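Hypothetical protein (Parabacteroides merdae, PDB 4OO3) is of uncharacterised function but is probably an NAD(P)-dependent oxidoreductase, pairing a nucleotide-binding Rossmann domain with a C-terminal domain built on a large mixed beta sheet. Local coordinates at residues Q160-T165 with S367-G372; A168-Q173 with A326-R331; A374-G379 with Q384-A389. All coordinates share one frame; numbering follows the deposited sequence.

Contact 1 of 3, residues Q160-T165 with S367-G372; sequences QRELST and SAEYPG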
loop_
_atom_site.group_PDB
_atom_site.type_symbol
_atom_site.label_atom_id
_atom_site.label_comp_id
_atom_site.label_asym_id
_atom_site.label_seq_id
_atom_site.Cartn_x
_atom_site.Cartn_y
_atom_site.Cartn_z
ATOM N N GLN A 160 -10.721 10.564 -8.535
ATOM C CA GLN A 160 -9.800 10.675 -9.653
ATOM C C GLN A 160 -10.126 9.591 -10.684
ATOM O O GLN A 160 -10.303 9.881 -11.867
ATOM C CB GLN A 160 -8.361 10.537 -9.160
ATOM C CG GLN A 160 -7.404 11.552 -9.745
ATOM C CD GLN A 160 -5.970 11.283 -9.354
ATOM O OE1 GLN A 160 -5.680 10.343 -8.621
ATOM N NE2 GLN A 160 -5.065 12.104 -9.849
ATOM N N ARG A 161 -10.224 8.347 -10.222
ATOM C CA ARG A 161 -10.641 7.221 -11.067
ATOM C C ARG A 161 -11.967 7.508 -11.775
ATOM O O ARG A 161 -12.084 7.289 -12.983
ATOM C CB ARG A 161 -10.760 5.945 -10.222
ATOM C CG ARG A 161 -11.235 4.686 -10.948
ATOM C CD ARG A 161 -11.046 3.487 -10.030
ATOM N NE ARG A 161 -11.897 2.337 -10.343
ATOM C CZ ARG A 161 -11.471 1.131 -10.736
ATOM N NH1 ARG A 161 -10.181 0.859 -10.906
ATOM N NH2 ARG A 161 -12.353 0.174 -10.971
ATOM N N GLU A 162 -12.952 7.999 -11.022
ATOM C CA GLU A 162 -14.282 8.273 -11.575
ATOM C C GLU A 162 -14.248 9.336 -12.653
ATOM O O GLU A 162 -14.792 9.135 -13.738
ATOM C CB GLU A 162 -15.280 8.680 -10.486
ATOM C CG GLU A 162 -16.378 7.648 -10.263
ATOM C CD GLU A 162 -17.404 7.629 -11.380
ATOM O OE1 GLU A 162 -17.816 8.714 -11.844
ATOM O OE2 GLU A 162 -17.810 6.526 -11.791
ATOM N N LEU A 163 -13.596 10.458 -12.348
ATOM C CA LEU A 163 -13.517 11.583 -13.271
ATOM C C LEU A 163 -12.750 11.243 -14.550
ATOM O O LEU A 163 -13.100 11.729 -15.628
ATOM C CB LEU A 163 -12.887 12.795 -12.583
ATOM C CG LEU A 163 -13.717 13.459 -11.478
ATOM C CD1 LEU A 163 -12.941 14.628 -10.893
ATOM C CD2 LEU A 163 -15.065 13.932 -11.993
ATOM N N SER A 164 -11.717 10.412 -14.426
ATOM C CA SER A 164 -10.888 10.027 -15.565
ATOM C C SER A 164 -11.638 9.169 -16.580
ATOM O O SER A 164 -11.260 9.126 -17.750
ATOM C CB SER A 164 -9.645 9.277 -15.093
ATOM O OG SER A 164 -9.955 7.958 -14.661
ATOM N N THR A 165 -12.687 8.483 -16.125
ATOM C CA THR A 165 -13.545 7.677 -16.999
ATOM C C THR A 165 -14.684 8.467 -17.658
ATOM O O THR A 165 -15.478 7.886 -18.393
ATOM C CB THR A 165 -14.183 6.504 -16.232
ATOM O OG1 THR A 165 -14.945 7.015 -15.136
ATOM C CG2 THR A 165 -13.119 5.550 -15.710
ATOM N N SER A 367 -22.196 13.308 -8.425
ATOM C CA SER A 367 -22.930 13.557 -7.179
ATOM C C SER A 367 -23.825 12.387 -6.804
ATOM O O SER A 367 -24.027 12.115 -5.624
ATOM C CB SER A 367 -23.800 14.811 -7.311
ATOM O OG SER A 367 -23.015 15.935 -7.646
ATOM N N ALA A 368 -24.375 11.715 -7.812
ATOM C CA ALA A 368 -25.146 10.496 -7.589
ATOM C C ALA A 368 -24.268 9.441 -6.919
ATOM O O ALA A 368 -24.660 8.855 -5.914
ATOM C CB ALA A 368 -25.709 9.967 -8.903
ATOM N N GLU A 369 -23.077 9.228 -7.472
ATOM C CA GLU A 369 -22.121 8.262 -6.927
ATOM C C GLU A 369 -21.661 8.678 -5.526
ATOM O O GLU A 369 -21.625 7.861 -4.615
ATOM C CB GLU A 369 -20.879 8.143 -7.822
ATOM C CG GLU A 369 -21.119 7.826 -9.293
ATOM C CD GLU A 369 -21.549 6.396 -9.526
ATOM O OE1 GLU A 369 -20.818 5.478 -9.091
ATOM O OE2 GLU A 369 -22.611 6.202 -10.156
ATOM N N TYR A 370 -21.309 9.955 -5.366
ATOM C CA TYR A 370 -20.760 10.469 -4.107
ATOM C C TYR A 370 -21.519 11.711 -3.664
ATOM O O TYR A 370 -21.093 12.832 -3.937
ATOM C CB TYR A 370 -19.268 10.803 -4.265
ATOM C CG TYR A 370 -18.437 9.668 -4.811
ATOM C CD1 TYR A 370 -18.274 9.502 -6.180
ATOM C CD2 TYR A 370 -17.814 8.757 -3.959
ATOM C CE1 TYR A 370 -17.515 8.463 -6.695
ATOM C CE2 TYR A 370 -17.053 7.712 -4.462
ATOM C CZ TYR A 370 -16.906 7.570 -5.834
ATOM O OH TYR A 370 -16.155 6.539 -6.344
ATOM N N PRO A 371 -22.658 11.519 -2.984
ATOM C CA PRO A 371 -23.496 12.629 -2.526
ATOM C C PRO A 371 -22.707 13.704 -1.789
ATOM O O PRO A 371 -21.755 13.393 -1.078
ATOM C CB PRO A 371 -24.472 11.953 -1.574
ATOM C CG PRO A 371 -24.586 10.558 -2.073
ATOM C CD PRO A 371 -23.267 10.209 -2.692
ATOM N N GLY A 372 -23.098 14.959 -1.978
ATOM C CA GLY A 372 -22.420 16.090 -1.348
ATOM C C GLY A 372 -21.256 16.639 -2.157
ATOM O O GLY A 372 -20.883 17.799 -2.000
#
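Glu162 and Tyr370 meet because of two different torsion settings. The tyrosine CG stands anti to its own carbonyl carbon (chi1 -53°), which sets the ring beside the helix of Glu162; the glutamate leaves its backbone at a chi1 of -112°, well off a staggered value, and then bends at chi2. The methylene CG of Glu162 is thereby brought to the rim of the ring, 3.8 Å from Tyr370 CE1 and near the ring plane, so the aliphatic part of the glutamate meets an aromatic edge and not a face.

At the same bend the Glu162 carboxylate comes near that of Glu369, with Glu162 OE2 4.2 Å from Glu369 OE1 and the two planes only 17° apart. These like charges would be unfavourable alone, but Glu162 OE1 also forms a salt bridge with Lys365, one turn before Glu369, which probably offsets the repulsion. Only 111 Å² is buried between the segments, consistent with a light surface contact.

Within 160-165, the carbonyl of Glu162 accepts from both the backbone N and the OG1 of Thr165, from the same face of its plane. The contact sets the C-terminal end of helix 155-164 against that of helix 352-369, where Tyr370 also packs on Ile155, Met158 and Leu159, while Leu163 packs on Leu328 of strand 326-332.

Contact 2 of 3, residues A168-Q173 with A326-R331; sequences AVYGEQ and ADLVIR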
loop_
_atom_site.group_PDB
_atom_site.type_symbol
_atom_site.label_atom_id
_atom_site.label_comp_id
_atom_site.label_asym_id
_atom_site.label_seq_id
_atom_site.Cartn_x
_atom_site.Cartn_y
_atom_site.Cartn_z
ATOM N N ALA A 168 -16.220 13.691 -21.198
ATOM C CA ALA A 168 -16.588 15.102 -21.154
ATOM C C ALA A 168 -15.693 15.892 -20.201
ATOM O O ALA A 168 -15.400 17.065 -20.438
ATOM C CB ALA A 168 -18.047 15.246 -20.752
ATOM N N VAL A 169 -15.258 15.243 -19.127
ATOM C CA VAL A 169 -14.393 15.879 -18.133
ATOM C C VAL A 169 -12.904 15.747 -18.483
ATOM O O VAL A 169 -12.196 16.744 -18.570
ATOM C CB VAL A 169 -14.651 15.274 -16.735
ATOM C CG1 VAL A 169 -13.763 15.925 -15.691
ATOM C CG2 VAL A 169 -16.117 15.426 -16.359
ATOM N N TYR A 170 -12.445 14.512 -18.692
ATOM C CA TYR A 170 -11.009 14.195 -18.806
ATOM C C TYR A 170 -10.489 14.176 -20.244
ATOM O O TYR A 170 -9.334 14.543 -20.511
ATOM C CB TYR A 170 -10.761 12.818 -18.191
ATOM C CG TYR A 170 -9.311 12.438 -17.943
ATOM C CD1 TYR A 170 -8.479 13.247 -17.184
ATOM C CD2 TYR A 170 -8.801 11.230 -18.405
ATOM C CE1 TYR A 170 -7.167 12.886 -16.928
ATOM C CE2 TYR A 170 -7.496 10.855 -18.146
ATOM C CZ TYR A 170 -6.680 11.690 -17.410
ATOM O OH TYR A 170 -5.382 11.327 -17.150
ATOM N N GLY A 171 -11.346 13.737 -21.160
ATOM C CA GLY A 171 -10.941 13.473 -22.525
ATOM C C GLY A 171 -10.336 12.092 -22.586
ATOM O O GLY A 171 -10.750 11.194 -21.862
ATOM N N GLU A 172 -9.347 11.926 -23.452
ATOM C CA GLU A 172 -8.651 10.659 -23.620
ATOM C C GLU A 172 -7.409 10.713 -22.741
ATOM O O GLU A 172 -6.915 11.800 -22.438
ATOM C CB GLU A 172 -8.270 10.496 -25.092
ATOM C CG GLU A 172 -7.872 9.098 -25.534
ATOM C CD GLU A 172 -7.370 9.079 -26.974
ATOM O OE1 GLU A 172 -8.072 9.605 -27.869
ATOM O OE2 GLU A 172 -6.269 8.544 -27.219
ATOM N N GLN A 173 -6.909 9.553 -22.326
ATOM C CA GLN A 173 -5.672 9.488 -21.545
ATOM C C GLN A 173 -4.470 9.768 -22.456
ATOM O O GLN A 173 -4.248 9.063 -23.444
ATOM C CB GLN A 173 -5.518 8.114 -20.870
ATOM C CG GLN A 173 -4.177 7.876 -20.176
ATOM C CD GLN A 173 -3.934 8.819 -19.013
ATOM O OE1 GLN A 173 -4.732 8.872 -18.082
ATOM N NE2 GLN A 173 -2.822 9.562 -19.053
ATOM N N ALA A 326 -8.259 17.647 -19.804
ATOM C CA ALA A 326 -7.937 18.180 -18.487
ATOM C C ALA A 326 -6.937 17.340 -17.717
ATOM O O ALA A 326 -6.866 16.124 -17.897
ATOM C CB ALA A 326 -9.214 18.329 -17.670
ATOM N N ASP A 327 -6.174 18.022 -16.860
ATOM C CA ASP A 327 -5.337 17.394 -15.842
ATOM C C ASP A 327 -6.137 17.240 -14.549
ATOM O O ASP A 327 -6.769 18.194 -14.085
ATOM C CB ASP A 327 -4.100 18.250 -15.544
ATOM C CG ASP A 327 -3.179 18.404 -16.741
ATOM O OD1 ASP A 327 -3.234 17.567 -17.663
ATOM O OD2 ASP A 327 -2.390 19.375 -16.761
ATOM N N LEU A 328 -6.106 16.041 -13.976
ATOM C CA LEU A 328 -6.642 15.801 -12.633
ATOM C C LEU A 328 -5.475 15.817 -11.651
ATOM O O LEU A 328 -4.525 15.054 -11.802
ATOM C CB LEU A 328 -7.364 14.459 -12.566
ATOM C CG LEU A 328 -8.490 14.274 -13.573
ATOM C CD1 LEU A 328 -9.018 12.849 -13.494
ATOM C CD2 LEU A 328 -9.596 15.287 -13.334
ATOM N N VAL A 329 -5.563 16.675 -10.643
ATOM C CA VAL A 329 -4.412 17.008 -9.805
ATOM C C VAL A 329 -4.755 16.836 -8.333
ATOM O O VAL A 329 -5.767 17.358 -7.866
ATOM C CB VAL A 329 -3.960 18.472 -10.053
ATOM C CG1 VAL A 329 -2.852 18.892 -9.084
ATOM C CG2 VAL A 329 -3.507 18.644 -11.495
ATOM N N ILE A 330 -3.909 16.101 -7.616
ATOM C CA ILE A 330 -3.982 16.024 -6.167
ATOM C C ILE A 330 -2.896 16.918 -5.596
ATOM O O ILE A 330 -1.745 16.845 -6.022
ATOM C CB ILE A 330 -3.712 14.611 -5.629
ATOM C CG1 ILE A 330 -4.673 13.586 -6.236
ATOM C CG2 ILE A 330 -3.814 14.597 -4.110
ATOM C CD1 ILE A 330 -6.106 13.748 -5.794
ATOM N N ARG A 331 -3.277 17.763 -4.643
ATOM C CA ARG A 331 -2.320 18.480 -3.816
ATOM C C ARG A 331 -2.540 18.087 -2.370
ATOM O O ARG A 331 -3.683 17.980 -1.907
ATOM C CB ARG A 331 -2.479 19.982 -3.973
ATOM C CG ARG A 331 -2.108 20.497 -5.354
ATOM C CD ARG A 331 -2.494 21.957 -5.506
ATOM N NE ARG A 331 -3.009 22.224 -6.843
ATOM C CZ ARG A 331 -2.259 22.377 -7.927
ATOM N NH1 ARG A 331 -0.936 22.295 -7.857
ATOM N NH2 ARG A 331 -2.840 22.611 -9.095
#
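Apolar packing comes first: the Tyr170 ring lies against Leu328, with Tyr170 CD1 3.8 Å from Leu328 CD1 and Tyr170 CE1 3.9 Å from Leu328 CG. The methyl meets the ring obliquely.

Van der Waals contacts of carbon with carbonyl oxygen form a second group. With CG anti to the backbone N (chi1 -167°), the tyrosine side chain runs past the start of the strand, and its ring atoms CD1 and CE1 both come within 3.4 Å of Ala326 O. Ala326 CB sits 3.5 Å from Val169 O, a carbonyl that also accepts a hydrogen bond from Tyr355 OH.

Here the short helix 167-170 ends beside the first residue of strand 326-332, an inner strand of the mixed sheet of the C-terminal domain. Gly171, the first residue beyond helical geometry, has a positive phi of 83°, at which a side chain would crowd the preceding carbonyl oxygen.

Among the polar contacts, Ala326 N donates to Tyr170 O at 3.4 Å with an angle of 143° at the hydrogen, a weak bond. The phenol is tied within its own segment: Tyr170 OH donates to Gln173 OE1 at 2.7 Å, from above the plane of the amide carbonyl. An alanine in place of Tyr170 would remove the ring and hydroxyl, and is likely to open a gap against Leu328 and leave Gln173 OE1 without this donor. Met321 of strand 316-322 also packs on Tyr170.

Contact 3 of 3, residues A374-G379 with Q384-A389; sequences ALNKVG and QVEIPA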
loop_
_atom_site.group_PDB
_atom_site.type_symbol
_atom_site.label_atom_id
_atom_site.label_comp_id
_atom_site.label_asym_id
_atom_site.label_seq_id
_atom_site.Cartn_x
_atom_site.Cartn_y
_atom_site.Cartn_z
ATOM N N ALA A 374 -19.290 18.390 -4.819
ATOM C CA ALA A 374 -19.546 19.459 -5.781
ATOM C C ALA A 374 -18.233 20.077 -6.262
ATOM O O ALA A 374 -17.150 19.682 -5.816
ATOM C CB ALA A 374 -20.429 20.524 -5.153
ATOM N N LEU A 375 -18.335 21.042 -7.173
ATOM C CA LEU A 375 -17.165 21.725 -7.725
ATOM C C LEU A 375 -17.143 23.197 -7.342
ATOM O O LEU A 375 -18.180 23.842 -7.274
ATOM C CB LEU A 375 -17.141 21.614 -9.247
ATOM C CG LEU A 375 -16.708 20.288 -9.861
ATOM C CD1 LEU A 375 -16.688 20.425 -11.375
ATOM C CD2 LEU A 375 -15.345 19.846 -9.355
ATOM N N ASN A 376 -15.937 23.709 -7.102
ATOM C CA ASN A 376 -15.710 25.111 -6.791
ATOM C C ASN A 376 -14.687 25.651 -7.768
ATOM O O ASN A 376 -13.558 25.170 -7.797
ATOM C CB ASN A 376 -15.148 25.272 -5.372
ATOM C CG ASN A 376 -16.227 25.376 -4.312
ATOM O OD1 ASN A 376 -16.364 24.495 -3.459
ATOM N ND2 ASN A 376 -16.986 26.467 -4.345
ATOM N N LYS A 377 -15.077 26.636 -8.569
ATOM C CA LYS A 377 -14.130 27.323 -9.435
ATOM C C LYS A 377 -13.160 28.047 -8.511
ATOM O O LYS A 377 -13.591 28.741 -7.594
ATOM C CB LYS A 377 -14.858 28.307 -10.356
ATOM C CG LYS A 377 -14.052 28.776 -11.557
ATOM C CD LYS A 377 -14.890 29.699 -12.432
ATOM C CE LYS A 377 -14.057 30.442 -13.468
ATOM N NZ LYS A 377 -13.744 29.612 -14.663
ATOM N N VAL A 378 -11.862 27.841 -8.714
ATOM C CA VAL A 378 -10.833 28.469 -7.866
ATOM C C VAL A 378 -9.811 29.232 -8.705
ATOM O O VAL A 378 -8.733 29.573 -8.220
ATOM C CB VAL A 378 -10.107 27.430 -6.974
ATOM C CG1 VAL A 378 -11.052 26.879 -5.915
ATOM C CG2 VAL A 378 -9.513 26.299 -7.809
ATOM N N GLY A 379 -10.179 29.525 -9.949
ATOM C CA GLY A 379 -9.272 30.107 -10.937
ATOM C C GLY A 379 -9.776 29.679 -12.297
ATOM O O GLY A 379 -10.363 28.606 -12.421
ATOM N N GLN A 384 -11.693 23.048 -7.936
ATOM C CA GLN A 384 -11.480 22.121 -6.836
ATOM C C GLN A 384 -12.722 21.256 -6.637
ATOM O O GLN A 384 -13.841 21.756 -6.689
ATOM C CB GLN A 384 -11.183 22.871 -5.541
ATOM C CG GLN A 384 -11.000 21.941 -4.348
ATOM C CD GLN A 384 -10.295 22.593 -3.179
ATOM O OE1 GLN A 384 -9.821 23.727 -3.269
ATOM N NE2 GLN A 384 -10.217 21.872 -2.066
ATOM N N VAL A 385 -12.511 19.968 -6.384
ATOM C CA VAL A 385 -13.598 19.050 -6.065
ATOM C C VAL A 385 -13.871 19.096 -4.570
ATOM O O VAL A 385 -13.126 18.539 -3.779
ATOM C CB VAL A 385 -13.280 17.602 -6.486
ATOM C CG1 VAL A 385 -14.450 16.672 -6.163
ATOM C CG2 VAL A 385 -12.954 17.535 -7.973
ATOM N N GLU A 386 -14.951 19.769 -4.195
ATOM C CA GLU A 386 -15.362 19.888 -2.806
ATOM C C GLU A 386 -15.839 18.524 -2.304
ATOM O O GLU A 386 -16.769 17.953 -2.851
ATOM C CB GLU A 386 -16.486 20.924 -2.703
ATOM C CG GLU A 386 -16.776 21.449 -1.305
ATOM C CD GLU A 386 -17.997 22.366 -1.263
ATOM O OE1 GLU A 386 -18.551 22.705 -2.333
ATOM O OE2 GLU A 386 -18.411 22.750 -0.150
ATOM N N ILE A 387 -15.192 18.012 -1.264
ATOM C CA ILE A 387 -15.501 16.699 -0.706
ATOM C C ILE A 387 -15.954 16.849 0.742
ATOM O O ILE A 387 -15.194 17.348 1.571
ATOM C CB ILE A 387 -14.257 15.794 -0.732
ATOM C CG1 ILE A 387 -13.767 15.600 -2.169
ATOM C CG2 ILE A 387 -14.557 14.439 -0.096
ATOM C CD1 ILE A 387 -12.309 15.207 -2.270
ATOM N N PRO A 388 -17.189 16.420 1.058
ATOM C CA PRO A 388 -17.668 16.418 2.444
ATOM C C PRO A 388 -16.739 15.695 3.428
ATOM O O PRO A 388 -16.134 14.675 3.085
ATOM C CB PRO A 388 -18.995 15.675 2.347
ATOM C CG PRO A 388 -19.487 15.989 0.979
ATOM C CD PRO A 388 -18.268 16.090 0.107
ATOM N N ALA A 389 -16.652 16.228 4.646
ATOM C CA ALA A 389 -15.779 15.693 5.687
ATOM C C ALA A 389 -16.061 14.233 6.018
ATOM O O ALA A 389 -15.154 13.523 6.441
ATOM C CB ALA A 389 -15.892 16.532 6.953
#
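Leu375 and Val385 face one another from a non-hydrogen-bonded antiparallel pair, and their side chains cross at a slant: Leu375 CD2 meets Val385 CG2 at 3.6 Å. The leucine CG lies anti to its carbonyl carbon (chi1 -76°), turning the branch inward so that CD2 also approaches Gln384 O. The other sheet face carries Ala374, Asn376, Gln384 and Glu386. Glu386 is extended beyond CG, and Ala374 CB stands 4.0 Å from Glu386 OE1. Farther along, Val378 CG1 meets Gln384 CB obliquely, also at 4.0 Å.

Hydrogen-bonded pairs flank the Leu375-Val385 pair. Asn376 N donates to Gln384 O at 2.9 Å, with 163° at the hydrogen; Gln384 N returns the bond to Asn376 O. Ala374 N reaches Glu386 O at 3.2 Å, and Glu386 N donates to Ala374 O. Val378 and Gly379 both face Val382, a classic beta bulge near the hairpin turn.

The hairpin forms one margin of the mixed sheet, with strand 374-379 outermost and strand 382-386 bonded to strand 341-346. Leu375 packs on Leu359 and Met363 of helix 352-369, and Val385 on Leu159 of helix 155-164.

In the fold
From the N terminus the chain first builds the parallel Rossmann sheet, then enters helix 155-164, whose end opens contact 1. The short helix 167-170 follows at once and opens contact 2, which strand 326-332 closes after some 150 residues. That loop is nested inside the wider one, closed by contact 1 only at the end of helix 352-369. Contact 3 comes next in series, a local hairpin whose first strand follows that helix. Ser164 O touches Tyr170 CD2, joining contacts 1 and 2, and Leu163 CD1 reaches Val385 CG2, joining contacts 1 and 3. Contacts 2 and 3 stay about 7 Å apart at their nearest atoms but share the mixed sheet.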